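Local coordinates for protein retinol dehydratase (Spodoptera frugiperda, PDB 1FMJ) that dehydrates retinol and belongs to the sulfotransferase family, with a helical lid that turns the sulfotransferase fold to this task, at residues N88-E93 and E272-R277; E249-L252 and G257-A260; T33-L38 and M44-Y49. All blocks are in the same frame, centred on the assembly; numbering follows the deposited sequence.

Contact 1 (N88-E93 and E272-R277); sequences NDLNFE and EEQIQR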
# COMPACT_ATOMS: atom_id res chain seq x y z
N ASN A 88 3.81 19.79 8.09
CA ASN A 88 2.86 20.88 8.32
C ASN A 88 2.82 21.49 9.72
O ASN A 88 1.74 21.85 10.21
CB ASN A 88 1.46 20.45 7.89
CG ASN A 88 1.26 20.53 6.38
OD1 ASN A 88 1.13 21.63 5.82
ND2 ASN A 88 1.25 19.38 5.72
N ASP A 89 3.98 21.61 10.36
CA ASP A 89 4.07 22.23 11.68
C ASP A 89 3.17 21.61 12.74
O ASP A 89 2.59 22.33 13.56
CB ASP A 89 3.75 23.71 11.58
CG ASP A 89 4.61 24.42 10.56
OD1 ASP A 89 5.85 24.37 10.70
OD2 ASP A 89 4.05 25.03 9.62
N LEU A 90 3.06 20.29 12.74
CA LEU A 90 2.23 19.59 13.70
C LEU A 90 0.87 20.26 13.90
O LEU A 90 0.42 20.46 15.02
CB LEU A 90 2.94 19.48 15.05
CG LEU A 90 4.16 18.56 15.08
CD1 LEU A 90 5.38 19.34 14.60
CD2 LEU A 90 4.38 18.03 16.48
N ASN A 91 0.23 20.61 12.78
CA ASN A 91 -1.09 21.23 12.82
C ASN A 91 -2.09 20.09 12.84
O ASN A 91 -2.62 19.69 11.79
CB ASN A 91 -1.30 22.09 11.57
CG ASN A 91 -2.59 22.88 11.62
OD1 ASN A 91 -3.63 22.39 12.07
ND2 ASN A 91 -2.55 24.12 11.14
N PHE A 92 -2.35 19.55 14.02
CA PHE A 92 -3.28 18.43 14.15
C PHE A 92 -4.68 18.83 13.70
O PHE A 92 -5.39 18.03 13.09
CB PHE A 92 -3.33 17.93 15.60
CG PHE A 92 -2.02 17.41 16.10
CD1 PHE A 92 -0.98 18.29 16.39
CD2 PHE A 92 -1.82 16.05 16.27
CE1 PHE A 92 0.24 17.81 16.85
CE2 PHE A 92 -0.60 15.56 16.72
CZ PHE A 92 0.43 16.44 17.01
N GLU A 93 -5.07 20.06 14.00
CA GLU A 93 -6.39 20.55 13.63
C GLU A 93 -6.61 20.37 12.13
O GLU A 93 -7.66 19.88 11.71
CB GLU A 93 -6.53 22.02 14.01
CG GLU A 93 -7.96 22.51 14.04
CD GLU A 93 -8.84 21.62 14.89
OE1 GLU A 93 -8.47 21.33 16.04
OE2 GLU A 93 -9.92 21.21 14.40
N GLU A 272 11.28 17.29 22.28
CA GLU A 272 10.90 16.01 22.85
C GLU A 272 9.40 15.98 23.14
O GLU A 272 8.77 14.92 23.07
CB GLU A 272 11.69 15.74 24.13
CG GLU A 272 11.40 14.40 24.77
CD GLU A 272 12.31 14.11 25.94
OE1 GLU A 272 12.38 14.96 26.85
OE2 GLU A 272 12.94 13.03 25.95
N GLU A 273 8.84 17.14 23.45
CA GLU A 273 7.41 17.23 23.74
C GLU A 273 6.63 17.02 22.45
O GLU A 273 5.65 16.28 22.44
CB GLU A 273 7.09 18.60 24.33
N GLN A 274 7.09 17.66 21.38
CA GLN A 274 6.44 17.54 20.08
C GLN A 274 6.47 16.09 19.62
O GLN A 274 5.50 15.59 19.05
CB GLN A 274 7.14 18.43 19.05
CG GLN A 274 7.14 19.91 19.42
CD GLN A 274 7.81 20.79 18.38
OE1 GLN A 274 8.96 20.59 18.02
NE2 GLN A 274 7.08 21.79 17.91
N ILE A 275 7.57 15.41 19.89
CA ILE A 275 7.71 14.01 19.49
C ILE A 275 6.77 13.12 20.30
O ILE A 275 6.11 12.24 19.74
CB ILE A 275 9.17 13.54 19.65
CG1 ILE A 275 10.06 14.35 18.71
CG2 ILE A 275 9.28 12.05 19.34
CD1 ILE A 275 11.52 13.99 18.76
N GLN A 276 6.71 13.35 21.61
CA GLN A 276 5.84 12.55 22.47
C GLN A 276 4.39 12.78 22.09
O GLN A 276 3.55 11.90 22.27
CB GLN A 276 6.07 12.93 23.94
N ARG A 277 4.09 13.96 21.56
CA ARG A 277 2.73 14.29 21.16
C ARG A 277 2.37 13.57 19.86
O ARG A 277 1.21 13.21 19.64
CB ARG A 277 2.57 15.79 20.99
CG ARG A 277 1.13 16.23 20.83
CD ARG A 277 1.02 17.71 20.59
NE ARG A 277 -0.37 18.14 20.45
CZ ARG A 277 -0.74 19.38 20.14
NH1 ARG A 277 0.18 20.31 19.93
NH2 ARG A 277 -2.03 19.68 20.04

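Contact 2 (E249-L252 and G257-A260); sequences EDYL and GCIA. With HG (mercury (II) ion), chain C.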
# COMPACT_ATOMS: atom_id res chain seq x y z
N GLU A 249 8.10 -2.90 12.20
CA GLU A 249 8.39 -3.40 13.53
C GLU A 249 9.04 -2.33 14.42
O GLU A 249 8.71 -2.21 15.60
CB GLU A 249 9.29 -4.64 13.46
CG GLU A 249 8.61 -5.90 12.91
CD GLU A 249 8.34 -5.86 11.41
OE1 GLU A 249 9.03 -5.10 10.69
OE2 GLU A 249 7.46 -6.62 10.94
N ASP A 250 9.95 -1.55 13.85
CA ASP A 250 10.62 -0.52 14.63
C ASP A 250 9.66 0.54 15.15
O ASP A 250 9.92 1.16 16.18
CB ASP A 250 11.75 0.12 13.83
CG ASP A 250 12.92 -0.84 13.62
OD1 ASP A 250 13.22 -1.61 14.56
OD2 ASP A 250 13.53 -0.83 12.53
N TYR A 251 8.54 0.74 14.45
CA TYR A 251 7.52 1.70 14.87
C TYR A 251 6.94 1.25 16.21
O TYR A 251 6.61 2.07 17.06
CB TYR A 251 6.38 1.75 13.84
CG TYR A 251 6.55 2.72 12.68
CD1 TYR A 251 5.73 2.62 11.56
CD2 TYR A 251 7.50 3.75 12.72
CE1 TYR A 251 5.84 3.51 10.50
CE2 TYR A 251 7.62 4.66 11.65
CZ TYR A 251 6.78 4.53 10.55
OH TYR A 251 6.88 5.40 9.49
N LEU A 252 6.79 -0.07 16.36
CA LEU A 252 6.23 -0.66 17.57
C LEU A 252 7.25 -0.78 18.70
O LEU A 252 6.87 -0.84 19.87
CB LEU A 252 5.67 -2.06 17.26
CG LEU A 252 4.73 -2.19 16.06
CD1 LEU A 252 4.26 -3.63 15.94
CD2 LEU A 252 3.54 -1.25 16.22
N GLY A 257 11.77 7.24 18.49
CA GLY A 257 13.03 7.18 17.77
C GLY A 257 12.80 7.23 16.28
O GLY A 257 13.57 7.85 15.53
N CYS A 258 11.74 6.57 15.83
CA CYS A 258 11.39 6.56 14.41
C CYS A 258 10.92 7.95 14.00
O CYS A 258 11.27 8.45 12.93
CB CYS A 258 10.28 5.55 14.13
SG CYS A 258 10.82 3.84 13.98
N ILE A 259 10.11 8.58 14.84
CA ILE A 259 9.60 9.91 14.55
C ILE A 259 10.76 10.88 14.35
O ILE A 259 10.69 11.78 13.49
CB ILE A 259 8.70 10.43 15.69
CG1 ILE A 259 7.40 9.62 15.73
CG2 ILE A 259 8.39 11.91 15.48
CD1 ILE A 259 6.44 10.02 16.85
N ALA A 260 11.83 10.69 15.12
CA ALA A 260 13.01 11.54 15.04
C ALA A 260 13.73 11.29 13.72
O ALA A 260 14.16 12.23 13.05
CB ALA A 260 13.95 11.25 16.21
HG HG C . 12.53 3.59 15.68

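Contact 3 (T33-L38 and M44-Y49); sequences TTYVKL and MVYRPY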
# COMPACT_ATOMS: atom_id res chain seq x y z
N THR A 33 -11.91 -6.93 -11.78
CA THR A 33 -10.62 -6.54 -12.36
C THR A 33 -9.64 -7.71 -12.42
O THR A 33 -9.50 -8.47 -11.46
CB THR A 33 -9.98 -5.40 -11.55
OG1 THR A 33 -10.96 -4.41 -11.24
CG2 THR A 33 -8.87 -4.75 -12.36
N THR A 34 -8.97 -7.86 -13.56
CA THR A 34 -8.01 -8.95 -13.76
C THR A 34 -6.57 -8.44 -13.73
O THR A 34 -6.34 -7.23 -13.76
CB THR A 34 -8.24 -9.65 -15.12
OG1 THR A 34 -8.20 -8.68 -16.16
CG2 THR A 34 -9.58 -10.35 -15.14
N TYR A 35 -5.61 -9.36 -13.68
CA TYR A 35 -4.19 -8.99 -13.65
C TYR A 35 -3.42 -9.33 -14.93
O TYR A 35 -3.94 -9.98 -15.84
CB TYR A 35 -3.46 -9.71 -12.51
CG TYR A 35 -3.95 -9.46 -11.10
CD1 TYR A 35 -4.86 -10.32 -10.50
CD2 TYR A 35 -3.41 -8.43 -10.33
CE1 TYR A 35 -5.22 -10.18 -9.16
CE2 TYR A 35 -3.76 -8.28 -8.99
CZ TYR A 35 -4.66 -9.16 -8.42
OH TYR A 35 -4.99 -9.03 -7.09
N VAL A 36 -2.17 -8.88 -14.96
CA VAL A 36 -1.21 -9.15 -16.02
C VAL A 36 0.15 -8.94 -15.37
O VAL A 36 0.28 -8.10 -14.47
CB VAL A 36 -1.32 -8.19 -17.24
CG1 VAL A 36 -2.68 -8.33 -17.90
CG2 VAL A 36 -1.06 -6.76 -16.80
N LYS A 37 1.14 -9.71 -15.79
CA LYS A 37 2.49 -9.61 -15.26
C LYS A 37 3.14 -8.41 -15.96
O LYS A 37 2.95 -8.22 -17.16
CB LYS A 37 3.28 -10.88 -15.59
CG LYS A 37 3.81 -11.65 -14.38
CD LYS A 37 2.71 -12.35 -13.61
CE LYS A 37 3.28 -13.37 -12.62
NZ LYS A 37 4.11 -12.75 -11.54
N LEU A 38 3.91 -7.62 -15.22
CA LEU A 38 4.54 -6.44 -15.83
C LEU A 38 6.04 -6.37 -15.62
O LEU A 38 6.53 -6.46 -14.50
CB LEU A 38 3.89 -5.16 -15.28
CG LEU A 38 4.41 -3.85 -15.88
CD1 LEU A 38 4.30 -3.93 -17.40
CD2 LEU A 38 3.62 -2.66 -15.34
N MET A 44 2.74 -8.13 -10.43
CA MET A 44 1.32 -8.30 -10.59
C MET A 44 0.60 -6.95 -10.56
O MET A 44 0.54 -6.29 -9.52
CB MET A 44 0.78 -9.20 -9.48
CG MET A 44 1.11 -10.67 -9.63
SD MET A 44 0.29 -11.40 -11.05
CE MET A 44 -1.26 -11.96 -10.30
N VAL A 45 0.05 -6.52 -11.70
CA VAL A 45 -0.67 -5.26 -11.73
C VAL A 45 -2.05 -5.45 -12.31
O VAL A 45 -2.25 -6.22 -13.25
CB VAL A 45 0.09 -4.15 -12.53
CG1 VAL A 45 1.47 -3.92 -11.93
CG2 VAL A 45 0.21 -4.52 -13.99
N TYR A 46 -3.03 -4.75 -11.73
CA TYR A 46 -4.39 -4.83 -12.23
C TYR A 46 -4.35 -4.31 -13.66
O TYR A 46 -3.74 -3.27 -13.93
CB TYR A 46 -5.32 -3.97 -11.36
CG TYR A 46 -5.77 -4.67 -10.09
CD1 TYR A 46 -5.40 -4.19 -8.83
CD2 TYR A 46 -6.57 -5.80 -10.15
CE1 TYR A 46 -5.82 -4.82 -7.67
CE2 TYR A 46 -7.01 -6.44 -8.99
CZ TYR A 46 -6.63 -5.95 -7.76
OH TYR A 46 -7.07 -6.57 -6.62
N ARG A 47 -4.99 -5.03 -14.58
CA ARG A 47 -4.99 -4.66 -15.99
C ARG A 47 -5.15 -3.17 -16.29
O ARG A 47 -4.40 -2.62 -17.10
CB ARG A 47 -6.06 -5.47 -16.74
CG ARG A 47 -5.84 -5.50 -18.24
CD ARG A 47 -6.92 -6.29 -18.96
NE ARG A 47 -6.55 -6.55 -20.35
CZ ARG A 47 -5.58 -7.38 -20.72
NH1 ARG A 47 -4.88 -8.04 -19.81
NH2 ARG A 47 -5.30 -7.55 -22.01
N PRO A 48 -6.12 -2.49 -15.66
CA PRO A 48 -6.32 -1.06 -15.90
C PRO A 48 -5.07 -0.21 -15.69
O PRO A 48 -5.03 0.97 -16.04
CB PRO A 48 -7.42 -0.70 -14.90
CG PRO A 48 -8.24 -1.92 -14.88
CD PRO A 48 -7.19 -3.02 -14.79
N TYR A 49 -4.03 -0.81 -15.11
CA TYR A 49 -2.80 -0.07 -14.86
C TYR A 49 -2.11 0.31 -16.16
O TYR A 49 -1.58 1.41 -16.30
CB TYR A 49 -1.83 -0.89 -14.01
CG TYR A 49 -0.60 -0.11 -13.66
CD1 TYR A 49 -0.64 0.90 -12.70
CD2 TYR A 49 0.60 -0.32 -14.35
CE1 TYR A 49 0.48 1.69 -12.43
CE2 TYR A 49 1.73 0.48 -14.09
CZ TYR A 49 1.66 1.48 -13.13
OH TYR A 49 2.75 2.30 -12.90

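Contact 1 (N88-E93 and E272-R277)
The guanidinium of R277 lies flat on the ring of F92 near the protein surface, an arginine–aromatic stack with no hydrogen bond between the two segments to support it. The two planes are 20° apart and their centres 4.3 Å apart, a cation-pi arrangement in which the guanidinium lies over one face and CD sits just beyond the rim on the same side. R277 starts with CG anti to its own N (chi1 -169°) and runs extended to NE, which lets CD pass 3.8 Å from F92 CZ before NE comes within 3.7 Å of F92 CE1. H281, a turn further along the helix, meets the same ring edge-to-face.

Within the sulfotransferase domain, a member of the P-loop clan, this joins the loop that follows helix 76-87 to the start of helix 272-281. The loop is tightly bent, with N91 at the centre of an inverse gamma turn. L90 makes the second touch, against the helix backbone and the root of Q274: its CD2 methyl is 3.8 Å from Q274 CB and 3.7 Å from Q274 O, the two side chains crossing at about a right angle. The amide end of Q274 is engaged elsewhere, its OE1 accepting a hydrogen bond from S271 N.

Contact 2 (E249-L252 and G257-A260)
C258 brings its CB and sulfur against the CD2/CE2 edge of the Y251 ring, both within 3.6 Å of Y251 CD2. CB meets this edge in the plane of the ring, while SG approaches obliquely, 4.8 Å from the ring centroid and 70° off the normal. This is a cysteine sulfur–aromatic contact. The torsion of C258, SG anti to the carbonyl carbon (chi1 -81°), directs the sulfur across the gap between the two helices, where it also reaches the start of the D250 side chain, with SG 3.8 Å from D250 CB. The carboxylate of D250 then leads away from the cysteine.

The same sulfur carries a mercury ion, with a bond of 2.4 Å from C258 SG to the metal. The backbone O of D254, in the short connection between the helices, is the other protein ligand. The mercury comes from a heavy-atom derivative, so it probably reports an accessible thiol rather than a natural metal site, although C258 is buried. At the end of the Y251 ring, OH is hydrogen-bonded to T79 OG1 of helix 76-87.

Helix 248-253 follows directly on strand 243-247, an outermost strand of the parallel sheet, and helix 255-265 comes next; Y251 leans on M78 and L82 of helix 76-87, L252 touches the bound adenosine-3',5'-diphosphate, and I259 packs against helix 272-281.

Contact 3 (T33-L38 and M44-Y49)
Y35 has M44 against the root of its side chain and Y46 against the outer part of its ring. Its CB starts 3.8 Å from M44 CE, and the same methyl then sits over one face of the ring as a CH-pi contact, with the sulfur obliquely placed in a Met-aromatic pair; bends at chi2 and chi3 fold the methyl back. At the ring edge, CD2 lies near V45 C. Further out, CE2 and CZ run alongside Y46, CZ being 3.6 Å from Y46 CE2, in an offset stack on the opposite face with planes 17° apart. At the tip, OH is hydrogen-bonded to T223 OG1. An alanine here would be likely to leave the M44 methyl and one face of Y46 without their aromatic partner and T223 without this bond.

The backbones pair as an antiparallel hairpin. V45 N donates to V36 O at 3.2 Å, and R47 N reaches T34 O at 2.7 Å, nearly straight, where the second strand gives way to a 3-10 turn. Strand 35-38 is the middle strand of a small antiparallel sheet, flanked by 43-46 and by 13-14, whose F13 touches V36 and L38, while E15 forms a salt bridge with R47.

In the fold
Along the chain the hairpin of contact 3 closes first; contact 1 then opens at the loop after helix 76-87, and contact 2 falls within the sequence that contact 1 spans. Contacts 1 and 2 are neighbours, their centres about 15 Å apart, and touch where I275 O meets I259 CD1 at 3.7 Å; helices 255-265 and 272-281 follow each other in the chain. Helix 76-87 leads into one and packs on the other. Contact 3 is on the opposite side of the chain's centre, its own centre about 40 Å from contact 1 and about 34 Å from contact 2. Contacts 1 and 2 thus join helices beside the parallel sheet, with L252 touching the adenosine-3',5'-diphosphate, and contact 3 a hairpin near the retinol.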